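Local structure of integral membrane indolylacetylinositol arabinosyltransferase EmbB (Mycolicibacterium smegmatis MC2 155, 7BVC) at residues L748-L761 against S837-R849. The protein probably polymerises arabinose into the arabinan of cell-wall arabinogalactan, acting as a membrane-embedded arabinosyltransferase. Numbering follows the deposited sequence.
Sequences LTPLPGAYGPLGPL and SRLSSAWYELPAR
Thr749 and Leu751 grip the backbone on either side of Tyr844. Glu845 N donates to Thr749 O at 3.0 Å, an almost straight bond (171°) whose donor is tilted from the carbonyl plane. Leu751 N donates to Trp843 O at 2.9 Å. Between these bonds Pro750 and Tyr844 form a non-hydrogen-bonded antiparallel pair, a position whose backbone N makes no bond across the pair, which suits proline. Where the loop returns, Ala842 N meets Pro760 O at 3.2 Å.

With CG beside its backbone N (chi1 -76°), the Tyr844 ring lies across Pro750, whose CB is 3.5 Å from CE1 of the tyrosine. Tyr844 OH comes within 4.1 Å of Pro760 CB, the two side chains crossing at about a right angle. Leu748 sets its CB 3.7 Å from Tyr844 CB and rests its branch methyls on Glu845 O. Ala842 CB fits against the hydroxyl end of Tyr755, 3.7 Å from CZ; that ring is itself held between Gly753 and Pro760. Leu751 CD1 lies 4.1 Å from Trp843 CB, the side chains meeting obliquely.

Along its other edge the strand is backbone hydrogen-bonded to strand 929-936, through Leu839, Ser841 and Tyr844. The contact thus exemplifies a proline-rich loop joined to the outermost strand of an antiparallel sheet by one isolated bridge and a further backbone hydrogen bond, here in the EmbC C-terminal domain, a family grouped with galactose-binding-like folds.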
loop_
_atom_site.group_PDB
_atom_site.type_symbol
_atom_site.label_atom_id
_atom_site.label_comp_id
_atom_site.label_asym_id
_atom_site.label_seq_id
_atom_site.Cartn_x
_atom_site.Cartn_y
_atom_site.Cartn_z
ATOM N N LEU B 748 -45.039 -18.670 -3.559
ATOM C CA LEU B 748 -46.219 -18.903 -2.741
ATOM C C LEU B 748 -47.451 -18.255 -3.360
ATOM O O LEU B 748 -47.365 -17.241 -4.056
ATOM C CB LEU B 748 -45.993 -18.370 -1.327
ATOM C CG LEU B 748 -44.738 -18.917 -0.640
ATOM C CD1 LEU B 748 -44.485 -18.225 0.687
ATOM C CD2 LEU B 748 -44.838 -20.423 -0.458
ATOM N N THR B 749 -48.607 -18.857 -3.093
ATOM C CA THR B 749 -49.872 -18.407 -3.666
ATOM C C THR B 749 -50.465 -17.287 -2.821
ATOM O O THR B 749 -50.626 -17.456 -1.607
ATOM C CB THR B 749 -50.867 -19.559 -3.753
ATOM O OG1 THR B 749 -50.342 -20.584 -4.606
ATOM C CG2 THR B 749 -52.198 -19.075 -4.308
ATOM N N PRO B 750 -50.800 -16.141 -3.416
ATOM C CA PRO B 750 -51.454 -15.071 -2.651
ATOM C C PRO B 750 -52.932 -15.378 -2.455
ATOM O O PRO B 750 -53.627 -15.764 -3.398
ATOM C CB PRO B 750 -51.251 -13.832 -3.530
ATOM C CG PRO B 750 -51.155 -14.377 -4.912
ATOM C CD PRO B 750 -50.509 -15.736 -4.803
ATOM N N LEU B 751 -53.405 -15.212 -1.225
ATOM C CA LEU B 751 -54.809 -15.462 -0.939
ATOM C C LEU B 751 -55.681 -14.484 -1.724
ATOM O O LEU B 751 -55.333 -13.303 -1.847
ATOM C CB LEU B 751 -55.087 -15.337 0.559
ATOM C CG LEU B 751 -54.302 -16.283 1.472
ATOM C CD1 LEU B 751 -54.955 -16.353 2.836
ATOM C CD2 LEU B 751 -54.194 -17.671 0.859
ATOM N N PRO B 752 -56.808 -14.939 -2.271
ATOM C CA PRO B 752 -57.602 -14.087 -3.164
ATOM C C PRO B 752 -58.090 -12.816 -2.482
ATOM O O PRO B 752 -58.176 -12.721 -1.255
ATOM C CB PRO B 752 -58.779 -14.987 -3.562
ATOM C CG PRO B 752 -58.291 -16.378 -3.329
ATOM C CD PRO B 752 -57.379 -16.290 -2.146
ATOM N N GLY B 753 -58.412 -11.827 -3.311
ATOM C CA GLY B 753 -58.887 -10.548 -2.805
ATOM C C GLY B 753 -59.063 -9.548 -3.928
ATOM O O GLY B 753 -59.378 -9.915 -5.065
ATOM N N ALA B 754 -58.854 -8.276 -3.590
ATOM C CA ALA B 754 -58.959 -7.185 -4.554
ATOM C C ALA B 754 -57.775 -6.252 -4.359
ATOM O O ALA B 754 -57.609 -5.677 -3.280
ATOM C CB ALA B 754 -60.278 -6.425 -4.390
ATOM N N TYR B 755 -56.961 -6.103 -5.396
ATOM C CA TYR B 755 -55.753 -5.292 -5.342
ATOM C C TYR B 755 -55.783 -4.249 -6.460
ATOM O O TYR B 755 -56.764 -4.125 -7.198
ATOM C CB TYR B 755 -54.513 -6.186 -5.423
ATOM C CG TYR B 755 -54.602 -7.415 -4.548
ATOM C CD1 TYR B 755 -54.463 -7.321 -3.170
ATOM C CD2 TYR B 755 -54.833 -8.667 -5.099
ATOM C CE1 TYR B 755 -54.547 -8.440 -2.367
ATOM C CE2 TYR B 755 -54.916 -9.791 -4.303
ATOM C CZ TYR B 755 -54.773 -9.673 -2.939
ATOM O OH TYR B 755 -54.859 -10.793 -2.147
ATOM N N GLY B 756 -54.691 -3.497 -6.581
ATOM C CA GLY B 756 -54.611 -2.420 -7.538
ATOM C C GLY B 756 -53.791 -2.772 -8.763
ATOM O O GLY B 756 -53.870 -3.882 -9.295
ATOM N N PRO B 757 -52.985 -1.818 -9.237
ATOM C CA PRO B 757 -52.193 -2.042 -10.451
ATOM C C PRO B 757 -50.855 -2.729 -10.228
ATOM O O PRO B 757 -50.264 -3.215 -11.203
ATOM C CB PRO B 757 -51.984 -0.616 -10.973
ATOM C CG PRO B 757 -51.921 0.210 -9.737
ATOM C CD PRO B 757 -52.838 -0.443 -8.728
ATOM N N LEU B 758 -50.360 -2.782 -8.992
ATOM C CA LEU B 758 -49.110 -3.471 -8.702
ATOM C C LEU B 758 -49.284 -4.977 -8.558
ATOM O O LEU B 758 -48.286 -5.684 -8.386
ATOM C CB LEU B 758 -48.481 -2.909 -7.425
ATOM C CG LEU B 758 -47.354 -1.889 -7.590
ATOM C CD1 LEU B 758 -46.851 -1.422 -6.236
ATOM C CD2 LEU B 758 -46.219 -2.479 -8.405
ATOM N N GLY B 759 -50.514 -5.480 -8.621
ATOM C CA GLY B 759 -50.771 -6.888 -8.438
ATOM C C GLY B 759 -50.964 -7.223 -6.974
ATOM O O GLY B 759 -51.300 -6.360 -6.159
ATOM N N PRO B 760 -50.769 -8.494 -6.611
ATOM C CA PRO B 760 -50.812 -8.867 -5.191
ATOM C C PRO B 760 -49.539 -8.541 -4.429
ATOM O O PRO B 760 -49.546 -8.616 -3.193
ATOM C CB PRO B 760 -51.047 -10.379 -5.241
ATOM C CG PRO B 760 -50.432 -10.800 -6.521
ATOM C CD PRO B 760 -50.667 -9.673 -7.487
ATOM N N LEU B 761 -48.451 -8.183 -5.117
ATOM C CA LEU B 761 -47.225 -7.814 -4.419
ATOM C C LEU B 761 -47.389 -6.487 -3.688
ATOM O O LEU B 761 -46.927 -6.334 -2.552
ATOM C CB LEU B 761 -46.059 -7.748 -5.405
ATOM C CG LEU B 761 -44.745 -7.163 -4.887
ATOM C CD1 LEU B 761 -44.232 -7.959 -3.700
ATOM C CD2 LEU B 761 -43.708 -7.122 -5.995
ATOM N N SER B 837 -42.273 5.850 1.422
ATOM C CA SER B 837 -42.901 4.734 0.732
ATOM C C SER B 837 -43.245 3.622 1.713
ATOM O O SER B 837 -42.483 3.339 2.641
ATOM C CB SER B 837 -41.981 4.193 -0.362
ATOM O OG SER B 837 -41.989 5.043 -1.496
ATOM N N ARG B 838 -44.402 2.999 1.499
ATOM C CA ARG B 838 -44.838 1.859 2.289
ATOM C C ARG B 838 -45.414 0.805 1.358
ATOM O O ARG B 838 -45.807 1.095 0.224
ATOM C CB ARG B 838 -45.879 2.256 3.343
ATOM C CG ARG B 838 -45.297 2.892 4.590
ATOM C CD ARG B 838 -45.249 4.403 4.464
ATOM N NE ARG B 838 -44.710 5.038 5.661
ATOM C CZ ARG B 838 -45.449 5.663 6.569
ATOM N NH1 ARG B 838 -46.763 5.739 6.417
ATOM N NH2 ARG B 838 -44.875 6.214 7.629
ATOM N N LEU B 839 -45.469 -0.428 1.852
ATOM C CA LEU B 839 -45.982 -1.547 1.077
ATOM C C LEU B 839 -46.262 -2.703 2.021
ATOM O O LEU B 839 -45.464 -2.985 2.917
ATOM C CB LEU B 839 -44.985 -1.969 -0.016
ATOM C CG LEU B 839 -45.345 -3.132 -0.946
ATOM C CD1 LEU B 839 -44.858 -2.853 -2.354
ATOM C CD2 LEU B 839 -44.739 -4.429 -0.440
ATOM N N SER B 840 -47.398 -3.361 1.815
ATOM C CA SER B 840 -47.765 -4.536 2.599
ATOM C C SER B 840 -48.475 -5.499 1.660
ATOM O O SER B 840 -49.633 -5.270 1.299
ATOM C CB SER B 840 -48.651 -4.160 3.781
ATOM O OG SER B 840 -47.938 -3.371 4.716
ATOM N N SER B 841 -47.790 -6.572 1.276
ATOM C CA SER B 841 -48.309 -7.474 0.263
ATOM C C SER B 841 -49.508 -8.250 0.798
ATOM O O SER B 841 -49.918 -8.111 1.954
ATOM C CB SER B 841 -47.215 -8.431 -0.198
ATOM O OG SER B 841 -46.164 -7.731 -0.837
ATOM N N ALA B 842 -50.083 -9.078 -0.068
ATOM C CA ALA B 842 -51.143 -9.976 0.347
ATOM C C ALA B 842 -50.565 -11.105 1.197
ATOM O O ALA B 842 -49.352 -11.226 1.381
ATOM C CB ALA B 842 -51.873 -10.542 -0.868
ATOM N N TRP B 843 -51.455 -11.944 1.713
ATOM C CA TRP B 843 -51.053 -13.077 2.535
ATOM C C TRP B 843 -50.669 -14.239 1.627
ATOM O O TRP B 843 -51.504 -14.742 0.867
ATOM C CB TRP B 843 -52.176 -13.479 3.485
ATOM C CG TRP B 843 -52.447 -12.477 4.563
ATOM C CD1 TRP B 843 -53.572 -11.725 4.717
ATOM C CD2 TRP B 843 -51.575 -12.122 5.642
ATOM N NE1 TRP B 843 -53.457 -10.924 5.826
ATOM C CE2 TRP B 843 -52.240 -11.148 6.411
ATOM C CE3 TRP B 843 -50.299 -12.532 6.033
ATOM C CZ2 TRP B 843 -51.670 -10.579 7.545
ATOM C CZ3 TRP B 843 -49.736 -11.965 7.160
ATOM C CH2 TRP B 843 -50.420 -11.001 7.902
ATOM N N TYR B 844 -49.413 -14.664 1.709
ATOM C CA TYR B 844 -48.891 -15.736 0.875
ATOM C C TYR B 844 -48.908 -17.037 1.668
ATOM O O TYR B 844 -48.380 -17.095 2.782
ATOM C CB TYR B 844 -47.480 -15.409 0.391
ATOM C CG TYR B 844 -47.445 -14.393 -0.726
ATOM C CD1 TYR B 844 -47.810 -14.743 -2.017
ATOM C CD2 TYR B 844 -47.054 -13.084 -0.488
ATOM C CE1 TYR B 844 -47.785 -13.819 -3.040
ATOM C CE2 TYR B 844 -47.028 -12.153 -1.507
ATOM C CZ TYR B 844 -47.394 -12.528 -2.780
ATOM O OH TYR B 844 -47.368 -11.610 -3.802
ATOM N N GLU B 845 -49.511 -18.071 1.086
ATOM C CA GLU B 845 -49.650 -19.358 1.753
ATOM C C GLU B 845 -48.286 -19.938 2.115
ATOM O O GLU B 845 -47.277 -19.665 1.461
ATOM C CB GLU B 845 -50.407 -20.331 0.846
ATOM C CG GLU B 845 -50.678 -21.702 1.449
ATOM C CD GLU B 845 -51.225 -22.693 0.438
ATOM O OE1 GLU B 845 -51.377 -22.319 -0.744
ATOM O OE2 GLU B 845 -51.499 -23.848 0.824
ATOM N N LEU B 846 -48.260 -20.748 3.190
ATOM C CA LEU B 846 -47.116 -21.588 3.503
ATOM C C LEU B 846 -47.398 -23.022 3.065
ATOM O O LEU B 846 -48.554 -23.455 3.063
ATOM C CB LEU B 846 -46.805 -21.549 5.002
ATOM C CG LEU B 846 -45.858 -20.435 5.454
ATOM C CD1 LEU B 846 -45.687 -20.457 6.962
ATOM C CD2 LEU B 846 -44.509 -20.537 4.761
ATOM N N PRO B 847 -46.367 -23.793 2.682
ATOM C CA PRO B 847 -46.614 -25.032 1.929
ATOM C C PRO B 847 -47.526 -26.040 2.614
ATOM O O PRO B 847 -48.584 -26.375 2.072
ATOM C CB PRO B 847 -45.204 -25.608 1.748
ATOM C CG PRO B 847 -44.308 -24.427 1.828
ATOM C CD PRO B 847 -44.929 -23.539 2.856
ATOM N N ALA B 848 -47.152 -26.512 3.794
ATOM C CA ALA B 848 -47.913 -27.552 4.486
ATOM C C ALA B 848 -47.400 -27.641 5.918
ATOM O O ALA B 848 -46.597 -26.811 6.362
ATOM C CB ALA B 848 -47.808 -28.895 3.760
ATOM N N ARG B 849 -47.867 -28.656 6.643
ATOM C CA ARG B 849 -47.453 -28.926 8.018
ATOM C C ARG B 849 -46.846 -30.326 8.050
ATOM O O ARG B 849 -47.541 -31.310 8.319
ATOM C CB ARG B 849 -48.627 -28.800 8.983
ATOM C CG ARG B 849 -49.222 -27.406 9.059
ATOM C CD ARG B 849 -48.498 -26.556 10.085
ATOM N NE ARG B 849 -48.350 -27.246 11.366
ATOM C CZ ARG B 849 -49.309 -27.339 12.280
ATOM N NH1 ARG B 849 -49.082 -27.986 13.415
ATOM N NH2 ARG B 849 -50.492 -26.783 12.067
#